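Local coordinates for transcriptional regulator, badm/rrf2 family (Thermincola potens, PDB 4CIC), which probably binds DNA as an Rrf2-family transcription factor of the IscR type, regulating iron-sulfur cluster biogenesis, at residues V7-H12 against E43-Q48; Q16-L21 against I131-M136; L71-R76 against V80-R85. The protein carries 3 engineered substitutions. All coordinates share one frame; numbering follows the deposited sequence.

Contact 1. Residues V7-H12 against E43-Q48; sequences VSTKGH and EPYLEQ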
loop_
_atom_site.group_PDB
_atom_site.type_symbol
_atom_site.label_atom_id
_atom_site.label_comp_id
_atom_site.label_asym_id
_atom_site.label_seq_id
_atom_site.Cartn_x
_atom_site.Cartn_y
_atom_site.Cartn_z
ATOM N N VAL A 7 -6.592 0.201 -4.107
ATOM C CA VAL A 7 -5.860 0.101 -5.358
ATOM C C VAL A 7 -6.484 1.030 -6.395
ATOM O O VAL A 7 -7.690 1.009 -6.612
ATOM C CB VAL A 7 -5.851 -1.351 -5.878
ATOM C CG1 VAL A 7 -5.132 -1.442 -7.200
ATOM C CG2 VAL A 7 -5.188 -2.281 -4.851
ATOM N N SER A 8 -5.644 1.844 -7.028
ATOM C CA SER A 8 -6.072 2.780 -8.052
ATOM C C SER A 8 -6.683 2.062 -9.240
ATOM O O SER A 8 -6.337 0.919 -9.537
ATOM C CB SER A 8 -4.874 3.576 -8.567
ATOM O OG SER A 8 -3.911 2.707 -9.148
ATOM N N THR A 9 -7.597 2.734 -9.930
ATOM C CA THR A 9 -8.168 2.156 -11.144
ATOM C C THR A 9 -7.070 1.900 -12.167
ATOM O O THR A 9 -7.129 0.928 -12.923
ATOM C CB THR A 9 -9.225 3.072 -11.771
ATOM O OG1 THR A 9 -8.634 4.338 -12.102
ATOM C CG2 THR A 9 -10.370 3.285 -10.795
ATOM N N LYS A 10 -6.066 2.765 -12.211
ATOM C CA LYS A 10 -5.023 2.564 -13.214
ATOM C C LYS A 10 -4.174 1.329 -12.934
ATOM O O LYS A 10 -3.772 0.622 -13.871
ATOM C CB LYS A 10 -4.193 3.823 -13.500
ATOM C CG LYS A 10 -3.357 4.369 -12.345
ATOM C CD LYS A 10 -2.565 5.589 -12.850
ATOM C CE LYS A 10 -2.349 6.638 -11.763
ATOM N NZ LYS A 10 -2.831 7.990 -12.207
ATOM N N GLY A 11 -3.937 1.033 -11.658
ATOM C CA GLY A 11 -3.143 -0.133 -11.325
ATOM C C GLY A 11 -3.946 -1.380 -11.624
ATOM O O GLY A 11 -3.447 -2.355 -12.209
ATOM N N HIS A 12 -5.209 -1.348 -11.231
ATOM C CA HIS A 12 -6.025 -2.521 -11.365
ATOM C C HIS A 12 -6.255 -2.808 -12.842
ATOM O O HIS A 12 -6.052 -3.945 -13.303
ATOM C CB HIS A 12 -7.346 -2.402 -10.609
ATOM C CG HIS A 12 -8.111 -3.681 -10.586
ATOM N ND1 HIS A 12 -7.642 -4.813 -9.952
ATOM C CD2 HIS A 12 -9.284 -4.038 -11.164
ATOM C CE1 HIS A 12 -8.496 -5.806 -10.130
ATOM N NE2 HIS A 12 -9.509 -5.357 -10.855
ATOM N N GLU A 43 -13.612 0.840 -22.834
ATOM C CA GLU A 43 -12.690 0.942 -23.968
ATOM C C GLU A 43 -11.879 2.247 -24.036
ATOM O O GLU A 43 -10.681 2.192 -24.295
ATOM C CB GLU A 43 -13.412 0.716 -25.302
ATOM C CG GLU A 43 -13.792 -0.720 -25.573
ATOM C CD GLU A 43 -14.243 -0.932 -27.004
ATOM O OE1 GLU A 43 -13.722 -0.232 -27.901
ATOM O OE2 GLU A 43 -15.110 -1.800 -27.231
ATOM N N PRO A 44 -12.528 3.413 -23.808
ATOM C CA PRO A 44 -11.747 4.657 -23.859
ATOM C C PRO A 44 -10.616 4.665 -22.843
ATOM O O PRO A 44 -9.523 5.149 -23.132
ATOM C CB PRO A 44 -12.773 5.732 -23.503
ATOM C CG PRO A 44 -14.072 5.141 -23.881
ATOM C CD PRO A 44 -13.965 3.681 -23.627
ATOM N N TYR A 45 -10.873 4.125 -21.661
ATOM C CA TYR A 45 -9.856 4.126 -20.618
ATOM C C TYR A 45 -8.732 3.201 -21.048
ATOM O O TYR A 45 -7.548 3.539 -20.923
ATOM C CB TYR A 45 -10.466 3.653 -19.290
ATOM C CG TYR A 45 -9.594 3.878 -18.076
ATOM C CD1 TYR A 45 -8.539 3.023 -17.780
ATOM C CD2 TYR A 45 -9.839 4.936 -17.222
ATOM C CE1 TYR A 45 -7.745 3.231 -16.662
ATOM C CE2 TYR A 45 -9.055 5.144 -16.100
ATOM C CZ TYR A 45 -8.014 4.296 -15.827
ATOM O OH TYR A 45 -7.232 4.519 -14.704
ATOM N N LEU A 46 -9.115 2.027 -21.556
ATOM C CA LEU A 46 -8.151 1.029 -22.014
ATOM C C LEU A 46 -7.268 1.562 -23.144
ATOM O O LEU A 46 -6.065 1.315 -23.161
ATOM C CB LEU A 46 -8.869 -0.245 -22.467
ATOM C CG LEU A 46 -7.951 -1.392 -22.907
ATOM C CD1 LEU A 46 -7.014 -1.783 -21.775
ATOM C CD2 LEU A 46 -8.787 -2.586 -23.346
ATOM N N GLU A 47 -7.870 2.289 -24.088
ATOM C CA GLU A 47 -7.114 2.903 -25.182
ATOM C C GLU A 47 -5.981 3.763 -24.652
ATOM O O GLU A 47 -4.851 3.722 -25.159
ATOM C CB GLU A 47 -8.006 3.808 -26.033
ATOM C CG GLU A 47 -8.966 3.125 -26.979
ATOM C CD GLU A 47 -9.701 4.137 -27.848
ATOM O OE1 GLU A 47 -9.481 5.355 -27.647
ATOM O OE2 GLU A 47 -10.491 3.724 -28.726
ATOM N N GLN A 48 -6.301 4.573 -23.646
ATOM C CA GLN A 48 -5.308 5.472 -23.088
ATOM C C GLN A 48 -4.233 4.720 -22.320
ATOM O O GLN A 48 -3.062 5.088 -22.361
ATOM C CB GLN A 48 -5.981 6.535 -22.216
ATOM C CG GLN A 48 -6.860 7.463 -23.048
ATOM C CD GLN A 48 -7.508 8.560 -22.227
ATOM O OE1 GLN A 48 -6.864 9.158 -21.373
ATOM N NE2 GLN A 48 -8.782 8.841 -22.498
#
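Tyr45 meets Thr9 and Lys10 at the surface of the winged helix-turn-helix domain, where the second helix of the helix-turn-helix, 43-55, faces the first turn of helix 9-23. In Rrf2 proteins this second helix is the one that reads DNA, so the contact ties the probable recognition helix to the N-terminal helix of its own domain. The tyrosine does the reaching. Its CB already points to the other helix, and CG stands anti to the backbone N (chi1 -168°), a setting that sends the ring toward the start of helix 9-23. Along the ring, CE2 comes no closer than 4.1 Å to Thr9 OG1, while CZ, one atom further out, lies 3.8 Å from that same oxygen. At the tip this approach becomes a hydrogen bond, Thr9 OG1 to Tyr45 OH at 3.0 Å, which holds for the Thr9 conformer described, one of two deposited, and is doubtful for the other. A tyrosine suits this place because its flat ring spans the distance between two helices and still ends in a hydroxyl. Lys10 offers its CA near the plane of the ring, at its edge, while its amine leads away from the contact. Ser8 is the N-cap, its OG accepting from Gly11 N at 3.0 Å. Beside the tyrosine hydroxyl sits aliphatic carbon, Lys10 CB at 3.3 Å from Tyr45 OH.

Contact 2. Residues Q16-L21 against I131-M136; sequences QAMFDL and ITLADM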
loop_
_atom_site.group_PDB
_atom_site.type_symbol
_atom_site.label_atom_id
_atom_site.label_comp_id
_atom_site.label_asym_id
_atom_site.label_seq_id
_atom_site.Cartn_x
_atom_site.Cartn_y
_atom_site.Cartn_z
ATOM N N GLN A 16 -4.811 -5.893 -15.088
ATOM C CA GLN A 16 -5.805 -6.758 -15.743
ATOM C C GLN A 16 -5.561 -6.849 -17.239
ATOM O O GLN A 16 -5.674 -7.926 -17.824
ATOM C CB GLN A 16 -7.237 -6.259 -15.539
ATOM C CG GLN A 16 -7.841 -6.618 -14.203
ATOM C CD GLN A 16 -9.309 -6.227 -14.143
ATOM O OE1 GLN A 16 -9.646 -5.082 -13.846
ATOM N NE2 GLN A 16 -10.183 -7.173 -14.439
ATOM N N ALA A 17 -5.261 -5.718 -17.868
ATOM C CA ALA A 17 -5.126 -5.711 -19.331
ATOM C C ALA A 17 -3.856 -6.456 -19.738
ATOM O O ALA A 17 -3.850 -7.207 -20.729
ATOM C CB ALA A 17 -5.089 -4.280 -19.838
ATOM N N MET A 18 -2.785 -6.267 -18.957
ATOM C CA MET A 18 -1.522 -6.934 -19.258
ATOM C C MET A 18 -1.660 -8.423 -19.040
ATOM O O MET A 18 -1.102 -9.218 -19.802
ATOM C CB MET A 18 -0.377 -6.370 -18.409
ATOM C CG MET A 18 0.013 -4.933 -18.802
ATOM S SD MET A 18 0.806 -4.921 -20.454
ATOM C CE MET A 18 2.301 -5.825 -20.128
ATOM N N PHE A 19 -2.425 -8.812 -18.025
ATOM C CA PHE A 19 -2.636 -10.234 -17.784
ATOM C C PHE A 19 -3.473 -10.856 -18.907
ATOM O O PHE A 19 -3.205 -11.975 -19.350
ATOM C CB PHE A 19 -3.255 -10.510 -16.408
ATOM C CG PHE A 19 -3.426 -11.974 -16.130
ATOM C CD1 PHE A 19 -2.316 -12.802 -16.008
ATOM C CD2 PHE A 19 -4.686 -12.530 -16.046
ATOM C CE1 PHE A 19 -2.470 -14.181 -15.792
ATOM C CE2 PHE A 19 -4.846 -13.894 -15.839
ATOM C CZ PHE A 19 -3.729 -14.715 -15.693
ATOM N N ASP A 20 -4.492 -10.138 -19.359
ATOM C CA ASP A 20 -5.291 -10.641 -20.491
ATOM C C ASP A 20 -4.386 -10.854 -21.702
ATOM O O ASP A 20 -4.459 -11.905 -22.387
ATOM C CB ASP A 20 -6.440 -9.671 -20.798
ATOM C CG ASP A 20 -7.370 -10.179 -21.906
ATOM O OD1 ASP A 20 -6.954 -10.193 -23.083
ATOM O OD2 ASP A 20 -8.528 -10.552 -21.586
ATOM N N LEU A 21 -3.514 -9.891 -21.992
ATOM C CA LEU A 21 -2.536 -10.112 -23.066
ATOM C C LEU A 21 -1.621 -11.320 -22.812
ATOM O O LEU A 21 -1.312 -12.084 -23.734
ATOM C CB LEU A 21 -1.704 -8.851 -23.308
ATOM C CG LEU A 21 -2.483 -7.670 -23.885
ATOM C CD1 LEU A 21 -1.636 -6.401 -23.844
ATOM C CD2 LEU A 21 -2.822 -8.005 -25.356
ATOM N N ILE A 131 6.579 -11.159 -8.468
ATOM C CA ILE A 131 5.533 -11.823 -9.258
ATOM C C ILE A 131 5.640 -11.392 -10.705
ATOM O O ILE A 131 5.615 -10.201 -11.004
ATOM C CB ILE A 131 4.129 -11.429 -8.734
ATOM C CG1 ILE A 131 3.962 -11.899 -7.287
ATOM C CG2 ILE A 131 3.021 -12.018 -9.605
ATOM C CD1 ILE A 131 2.814 -11.221 -6.548
ATOM N N THR A 132 5.734 -12.351 -11.626
ATOM C CA THR A 132 5.732 -11.991 -13.029
ATOM C C THR A 132 4.402 -12.373 -13.663
ATOM O O THR A 132 3.595 -13.088 -13.064
ATOM C CB THR A 132 6.818 -12.735 -13.840
ATOM O OG1 THR A 132 6.537 -14.137 -13.828
ATOM C CG2 THR A 132 8.200 -12.486 -13.253
ATOM N N LEU A 133 4.175 -11.904 -14.878
ATOM C CA LEU A 133 2.991 -12.343 -15.611
ATOM C C LEU A 133 3.005 -13.858 -15.827
ATOM O O LEU A 133 1.953 -14.482 -15.796
ATOM C CB LEU A 133 2.827 -11.569 -16.912
ATOM C CG LEU A 133 2.550 -10.056 -16.829
ATOM C CD1 LEU A 133 2.402 -9.476 -18.252
ATOM C CD2 LEU A 133 1.284 -9.797 -16.019
ATOM N N ALA A 134 4.181 -14.467 -15.955
ATOM C CA ALA A 134 4.213 -15.933 -16.067
ATOM C C ALA A 134 3.738 -16.596 -14.772
ATOM O O ALA A 134 3.052 -17.620 -14.803
ATOM C CB ALA A 134 5.603 -16.432 -16.437
ATOM N N ASP A 135 4.131 -16.034 -13.629
ATOM C CA ASP A 135 3.660 -16.568 -12.358
ATOM C C ASP A 135 2.135 -16.492 -12.280
ATOM O O ASP A 135 1.473 -17.413 -11.790
ATOM C CB ASP A 135 4.217 -15.738 -11.193
ATOM C CG ASP A 135 5.708 -15.951 -10.942
ATOM O OD1 ASP A 135 6.198 -17.083 -11.087
ATOM O OD2 ASP A 135 6.388 -14.967 -10.558
ATOM N N MET A 136 1.586 -15.369 -12.729
ATOM C CA MET A 136 0.139 -15.189 -12.734
ATOM C C MET A 136 -0.542 -16.198 -13.680
ATOM O O MET A 136 -1.583 -16.772 -13.343
ATOM C CB MET A 136 -0.212 -13.737 -13.093
ATOM C CG MET A 136 0.198 -12.700 -11.986
ATOM S SD MET A 136 -0.112 -11.033 -12.568
ATOM C CE MET A 136 -1.895 -10.940 -12.552
#
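Phe19, Leu133 and Met136 carry this buried contact between helix 9-23 and the beginning of helix 133-143. Phe19 has the most surface covered. Its CG is anti to the backbone N (chi1 -178°), which swings the ring over to Met136: Phe19 CE1 lies 3.5 Å from Met136 CB. The methionine chain crosses the phenylalanine at a slant, and its bend at chi3 (71°) brings Met136 CE to 3.9 Å from Phe19 CD1. Met136 SD stands 5.3 Å from the ring centroid, 47° off the normal, an oblique Met-aromatic contact. The carbonyl oxygen of Leu133 lies at some distance beyond the edge of the ring, near its plane. An alanine in place of Phe19 would probably open a gap beside Met136, leaving its thioether without an aromatic partner and less restrained.

Leu133 points at the other helix and packs one branch against Met18, Leu133 CD1 being 4.1 Å from Met18 CE; the two side chains cross at about a right angle. A branched leucine suits the spot, since its second methyl, CD2, faces the backbone at Phe19 CA. Val112 and Thr113 of the second subunit pack on Phe19 and Met136 respectively, so the site borders the dimer interface. Thr132 begins helix 133-143: Thr132 OG1 accepts from Asp135 N at 3.1 Å, and Asp135 OD2 accepts from Thr132 N at 2.9 Å, the reciprocal pair of bonds that defines a capping box.

Contact 3. Residues L71-R76 against V80-R85; sequences LAREPR and VGDIIR. With NA (sodium ion), chain D.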
loop_
_atom_site.group_PDB
_atom_site.type_symbol
_atom_site.label_atom_id
_atom_site.label_comp_id
_atom_site.label_asym_id
_atom_site.label_seq_id
_atom_site.Cartn_x
_atom_site.Cartn_y
_atom_site.Cartn_z
ATOM N N LEU A 71 1.793 -8.706 -26.071
ATOM C CA LEU A 71 2.902 -8.321 -25.199
ATOM C C LEU A 71 4.155 -8.145 -26.043
ATOM O O LEU A 71 4.386 -8.890 -27.013
ATOM C CB LEU A 71 3.176 -9.390 -24.144
ATOM C CG LEU A 71 2.116 -9.712 -23.101
ATOM C CD1 LEU A 71 2.605 -10.857 -22.232
ATOM C CD2 LEU A 71 1.832 -8.495 -22.242
ATOM N N ALA A 72 4.974 -7.170 -25.658
ATOM C CA ALA A 72 6.234 -6.896 -26.347
ATOM C C ALA A 72 7.442 -7.592 -25.701
ATOM O O ALA A 72 8.550 -7.560 -26.253
ATOM C CB ALA A 72 6.468 -5.395 -26.417
ATOM N N ARG A 73 7.216 -8.195 -24.533
ATOM C CA ARG A 73 8.187 -9.059 -23.850
ATOM C C ARG A 73 7.435 -10.306 -23.396
ATOM O O ARG A 73 6.214 -10.266 -23.248
ATOM C CB ARG A 73 8.765 -8.372 -22.605
ATOM C CG ARG A 73 9.414 -7.039 -22.865
ATOM C CD ARG A 73 10.598 -6.829 -21.936
ATOM N NE ARG A 73 10.235 -6.768 -20.514
ATOM C CZ ARG A 73 9.945 -5.645 -19.864
ATOM N NH1 ARG A 73 9.947 -4.489 -20.514
ATOM N NH2 ARG A 73 9.649 -5.676 -18.565
ATOM N N GLU A 74 8.158 -11.393 -23.149
ATOM C CA GLU A 74 7.529 -12.641 -22.701
ATOM C C GLU A 74 7.018 -12.415 -21.288
ATOM O O GLU A 74 7.599 -11.626 -20.567
ATOM C CB GLU A 74 8.541 -13.783 -22.692
ATOM C CG GLU A 74 8.968 -14.262 -24.108
ATOM C CD GLU A 74 10.163 -15.207 -24.088
ATOM O OE1 GLU A 74 10.173 -16.158 -23.280
ATOM O OE2 GLU A 74 11.098 -14.994 -24.885
ATOM N N PRO A 75 5.929 -13.093 -20.901
ATOM C CA PRO A 75 5.389 -12.862 -19.558
ATOM C C PRO A 75 6.409 -13.097 -18.443
ATOM O O PRO A 75 6.344 -12.387 -17.409
ATOM C CB PRO A 75 4.222 -13.858 -19.462
ATOM C CG PRO A 75 3.760 -14.018 -20.951
ATOM C CD PRO A 75 5.041 -13.927 -21.735
ATOM N N ARG A 76 7.338 -14.023 -18.627
ATOM C CA ARG A 76 8.346 -14.296 -17.590
ATOM C C ARG A 76 9.312 -13.124 -17.385
ATOM O O ARG A 76 9.989 -13.045 -16.351
ATOM C CB ARG A 76 9.129 -15.573 -17.903
ATOM C CG ARG A 76 9.978 -15.462 -19.155
ATOM C CD ARG A 76 10.472 -16.831 -19.651
ATOM N NE ARG A 76 11.309 -16.631 -20.834
ATOM C CZ ARG A 76 12.634 -16.536 -20.796
ATOM N NH1 ARG A 76 13.272 -16.660 -19.639
ATOM N NH2 ARG A 76 13.319 -16.330 -21.911
ATOM N N VAL A 80 5.083 -7.572 -12.205
ATOM C CA VAL A 80 3.934 -6.714 -11.962
ATOM C C VAL A 80 4.435 -5.316 -11.590
ATOM O O VAL A 80 3.865 -4.303 -12.000
ATOM C CB VAL A 80 3.017 -7.276 -10.863
ATOM C CG1 VAL A 80 1.900 -6.307 -10.575
ATOM C CG2 VAL A 80 2.424 -8.607 -11.334
ATOM N N GLY A 81 5.502 -5.269 -10.810
ATOM C CA GLY A 81 6.098 -3.994 -10.450
ATOM C C GLY A 81 6.565 -3.141 -11.628
ATOM O O GLY A 81 6.545 -1.909 -11.542
ATOM N N ASP A 82 7.023 -3.783 -12.705
ATOM C CA ASP A 82 7.411 -3.074 -13.931
ATOM C C ASP A 82 6.207 -2.336 -14.509
ATOM O O ASP A 82 6.328 -1.228 -15.021
ATOM C CB ASP A 82 7.872 -4.033 -15.040
ATOM C CG ASP A 82 9.176 -4.762 -14.735
ATOM O OD1 ASP A 82 9.989 -4.258 -13.933
ATOM O OD2 ASP A 82 9.396 -5.844 -15.349
ATOM N N ILE A 83 5.054 -2.995 -14.501
ATOM C CA ILE A 83 3.851 -2.391 -15.040
ATOM C C ILE A 83 3.463 -1.184 -14.178
ATOM O O ILE A 83 3.150 -0.105 -14.688
ATOM C CB ILE A 83 2.691 -3.404 -15.040
ATOM C CG1 ILE A 83 3.050 -4.606 -15.920
ATOM C CG2 ILE A 83 1.406 -2.718 -15.435
ATOM C CD1 ILE A 83 2.095 -5.788 -15.726
ATOM N N ILE A 84 3.504 -1.365 -12.862
ATOM C CA ILE A 84 3.150 -0.287 -11.950
ATOM C C ILE A 84 4.119 0.892 -12.108
ATOM O O ILE A 84 3.698 2.037 -12.166
ATOM C CB ILE A 84 3.133 -0.791 -10.490
ATOM C CG1 ILE A 84 2.033 -1.856 -10.305
ATOM C CG2 ILE A 84 2.937 0.353 -9.520
ATOM C CD1 ILE A 84 0.684 -1.455 -10.840
ATOM N N ARG A 85 5.414 0.622 -12.188
ATOM C CA ARG A 85 6.383 1.703 -12.404
ATOM C C ARG A 85 6.129 2.531 -13.667
ATOM O O ARG A 85 6.237 3.765 -13.656
ATOM C CB ARG A 85 7.804 1.163 -12.429
ATOM C CG ARG A 85 8.358 0.875 -11.056
ATOM C CD ARG A 85 9.795 0.445 -11.152
ATOM N NE ARG A 85 10.240 -0.148 -9.902
ATOM C CZ ARG A 85 10.213 -1.451 -9.657
ATOM N NH1 ARG A 85 9.771 -2.281 -10.590
ATOM N NH2 ARG A 85 10.634 -1.922 -8.489
HETATM NA NA NA D . 6.111 5.899 -15.017
#
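A salt-bridge network of Arg73, Asp82 and Arg85 joins the loop that follows wing strand 68-71 to helix 80-87, in the winged helix-turn-helix domain. The link across the contact is a salt bridge between Arg73 NH2 and Asp82 OD2, 3.2 Å apart. The carboxylate oxygen lies at the edge of the guanidinium, near its plane, but the two flat groups are turned 71° against each other, so they meet through one nitrogen and one oxygen. Bends at chi2 and chi3 bring the guanidinium of Arg73 to this oxygen. Both polar ends have further partners between the segments: Arg73 NH2 donates to the carbonyl of Asp77, and Asp82 OD2 accepts from the backbone N of Lys79. An aspartate is well placed in the first turn of a helix, where its short side chain turns back to a preceding N-H and its negative charge probably interacts favourably with the helix dipole.

Arg85, one turn further on, comes close to the same carboxylate, though the salt bridge from Arg85 NH1 to Asp82 OD1 is long at 3.9 Å; Arg85 NH2 makes salt bridges with Glu125 and Asp129. Within 71-76, Arg76 NE donates to Glu74 OE1 at 2.7 Å along a nearly straight bond (170°). The backbone of Arg85 also binds a sodium ion, together with the carbonyl oxygens of Val86 and Glu88, Arg85 O lying 2.5 Å from the metal.

From the N terminus, helix 9-23 opens two long loops. Contact 1 closes the shorter, bringing its first turn to helix 43-55 and enclosing helix 32-39. Contact 2 begins before that loop has closed, so the two cross, and it ends only at helix 133-143, more than a hundred residues on. Contact 3 is local, lying within contact 2's span and following contact 1 in series. The three touch: Leu46 packs on Ala17 between contacts 1 and 2, Gly11 meets Ile84 between 1 and 3, and Met18 packs on Leu71 between 2 and 3. Contacts 1 and 2 tie the probable recognition helix and helix 133-143 to helix 9-23; contact 3 joins the loop after the wing to helix 80-87.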